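Local atomic coordinates of HcgC (PDB entry 5O4N), a protein that probably transfers a methyl group from S-adenosylmethionine to a pyridinol precursor during biosynthesis of the FeGP cofactor of a methanogen. Residues G49-G54 against G176-V181. Residues are numbered along the deposited sequence; the frame is centred on the assembly and turned at random.
Sequences GAYLSG and GTMTLV. With SAH (S-adenosyl-L-homocysteine), chain E; 9KH (6-carboxy methyl-4-hydroxy-2-pyridinol), chain F.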
# COMPACT_ATOMS: atom_id res chain seq x y z
N GLY A 49 20.66 5.58 28.08
CA GLY A 49 20.60 5.16 26.68
C GLY A 49 21.24 6.17 25.74
O GLY A 49 20.64 7.20 25.42
N ALA A 50 22.45 5.87 25.31
CA ALA A 50 23.23 6.72 24.42
C ALA A 50 22.80 6.60 22.96
O ALA A 50 22.80 7.60 22.24
CB ALA A 50 24.70 6.37 24.54
N TYR A 51 22.46 5.38 22.53
CA TYR A 51 22.04 5.14 21.16
C TYR A 51 20.50 5.24 21.06
O TYR A 51 19.83 4.70 21.92
CB TYR A 51 22.54 3.76 20.69
CG TYR A 51 21.94 3.24 19.41
CD1 TYR A 51 20.68 2.64 19.40
CD2 TYR A 51 22.65 3.29 18.21
CE1 TYR A 51 20.13 2.13 18.24
CE2 TYR A 51 22.10 2.79 17.03
CZ TYR A 51 20.85 2.19 17.06
OH TYR A 51 20.27 1.67 15.92
N LEU A 52 19.92 5.88 20.02
CA LEU A 52 20.58 6.59 18.91
C LEU A 52 20.37 8.11 19.09
O LEU A 52 21.21 8.91 18.68
CB LEU A 52 20.06 6.09 17.56
CG LEU A 52 20.66 6.70 16.28
CD1 LEU A 52 22.20 6.70 16.28
CD2 LEU A 52 20.11 5.94 15.04
N SER A 53 19.26 8.51 19.73
CA SER A 53 18.93 9.92 19.99
C SER A 53 19.54 10.45 21.31
O SER A 53 19.61 11.65 21.48
CB SER A 53 17.41 10.09 20.02
OG SER A 53 16.86 9.34 21.09
N GLY A 54 19.93 9.56 22.22
CA GLY A 54 20.50 9.96 23.50
C GLY A 54 21.70 10.88 23.44
O GLY A 54 21.81 11.79 24.26
N GLY A 176 11.25 4.44 17.86
CA GLY A 176 12.69 4.38 17.76
C GLY A 176 13.21 5.11 16.54
O GLY A 176 12.62 5.04 15.47
N THR A 177 14.30 5.84 16.71
CA THR A 177 14.97 6.61 15.68
C THR A 177 15.26 5.72 14.45
O THR A 177 14.92 6.10 13.33
CB THR A 177 16.28 7.17 16.21
OG1 THR A 177 15.98 7.95 17.36
CG2 THR A 177 17.00 8.07 15.21
N MET A 178 15.85 4.55 14.68
CA MET A 178 16.16 3.61 13.60
C MET A 178 14.90 3.16 12.87
O MET A 178 14.90 3.13 11.63
CB MET A 178 16.91 2.38 14.18
CG MET A 178 17.34 1.34 13.14
SD MET A 178 18.36 1.99 11.78
CE MET A 178 19.77 2.65 12.69
N THR A 179 13.83 2.83 13.62
CA THR A 179 12.54 2.38 13.04
C THR A 179 11.98 3.46 12.15
O THR A 179 11.60 3.20 11.01
CB THR A 179 11.48 2.02 14.11
OG1 THR A 179 11.92 0.91 14.88
CG2 THR A 179 10.13 1.65 13.51
N LEU A 180 11.92 4.66 12.67
CA LEU A 180 11.40 5.80 11.91
C LEU A 180 12.19 6.10 10.64
O LEU A 180 11.57 6.36 9.62
CB LEU A 180 11.33 7.01 12.79
CG LEU A 180 10.43 6.91 14.02
CD1 LEU A 180 10.73 8.03 14.98
CD2 LEU A 180 8.99 6.93 13.68
N VAL A 181 13.54 6.06 10.71
CA VAL A 181 14.41 6.31 9.56
C VAL A 181 14.14 5.29 8.48
O VAL A 181 13.98 5.66 7.32
CB VAL A 181 15.92 6.36 9.97
CG1 VAL A 181 16.84 6.32 8.75
CG2 VAL A 181 16.19 7.62 10.79
N SAH E . 15.10 5.25 22.27
CA SAH E . 16.28 5.03 21.38
CB SAH E . 16.52 3.54 21.11
CG SAH E . 16.70 2.77 22.41
SD SAH E . 17.96 1.54 22.26
C SAH E . 16.09 5.73 20.06
O SAH E . 14.95 6.01 19.65
OXT SAH E . 17.09 6.02 19.39
C5' SAH E . 18.47 1.20 23.91
C4' SAH E . 19.73 2.01 24.29
O4' SAH E . 19.83 2.02 25.74
C3' SAH E . 21.02 1.32 23.82
O3' SAH E . 22.07 2.31 23.75
C2' SAH E . 21.31 0.32 24.95
O2' SAH E . 22.67 -0.12 25.00
C1' SAH E . 20.89 1.15 26.18
N9 SAH E . 20.39 0.35 27.32
C8 SAH E . 19.64 -0.78 27.27
N7 SAH E . 19.35 -1.21 28.53
C5 SAH E . 19.92 -0.34 29.39
C6 SAH E . 20.01 -0.17 30.86
N6 SAH E . 19.43 -1.07 31.69
N1 SAH E . 20.70 0.89 31.34
C2 SAH E . 21.29 1.81 30.55
N3 SAH E . 21.24 1.71 29.20
C4 SAH E . 20.60 0.69 28.58
C2 9KH F . 13.66 0.01 21.50
C3 9KH F . 13.36 0.39 20.19
C4 9KH F . 13.95 -0.35 19.16
C6 9KH F . 15.07 -1.74 20.71
O1 9KH F . 13.13 0.68 22.56
N5 9KH F . 14.79 -1.38 19.44
C7 9KH F . 14.52 -1.05 21.77
O8 9KH F . 15.92 -2.78 20.93
C9 9KH F . 12.42 1.56 19.93
C10 9KH F . 13.73 -0.05 17.71
C12 9KH F . 14.72 1.03 17.29
O13 9KH F . 15.83 1.17 17.89
O14 9KH F . 14.35 1.74 16.35
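The carboxylate oxygen OXT of SAH sits between the two segments and is gripped from both: L52 N gives it a fairly straight bond of 2.9 Å (N-H...O angle 162°), S53 N adds a weak one, and T177 OG1 comes in at 3.0 Å from the other segment. The other carboxylate oxygen, SAH O, takes the first amide of helix 177-193, T177 N, at its N-terminal end, at 3.0 Å. T177 has OG1 beside its own backbone N (chi1 -57°), which puts hydroxyl and amide on the same carboxylate and turns CG2 to L52, whose CD2 it meets at 3.8 Å. K29 is a second partner of that hydroxyl. With an alanine at T177, OXT would probably lose its grip from the helix side and K29 NZ a partner, while L52 CD2 would face a gap.

Residues 49-53 make the glycine-containing loop that leads from strand 42-48 into helix 54-60 of the Rossmann-like fold, and a cis peptide joins Y51 to L52. Y51 lays its ring over L52 CB, with the SAH sulfur near the ring plane at one edge; its OH touches M178 CE at 3.4 Å. That methyl gets there because the methionine chain bends at chi2 and chi3, which also sets CE against L52 CD2. Two residues on from T177, the same helix takes the carboxylate of the pyridinol 9KH: T179 N and OG1 both bond its O14, each at 3.0 Å, and T174 in turn binds the T179 hydroxyl. A CB on G176, the N-cap residue, would clash with O14 of 9KH. Y200 of the second subunit packs on M178 and T179.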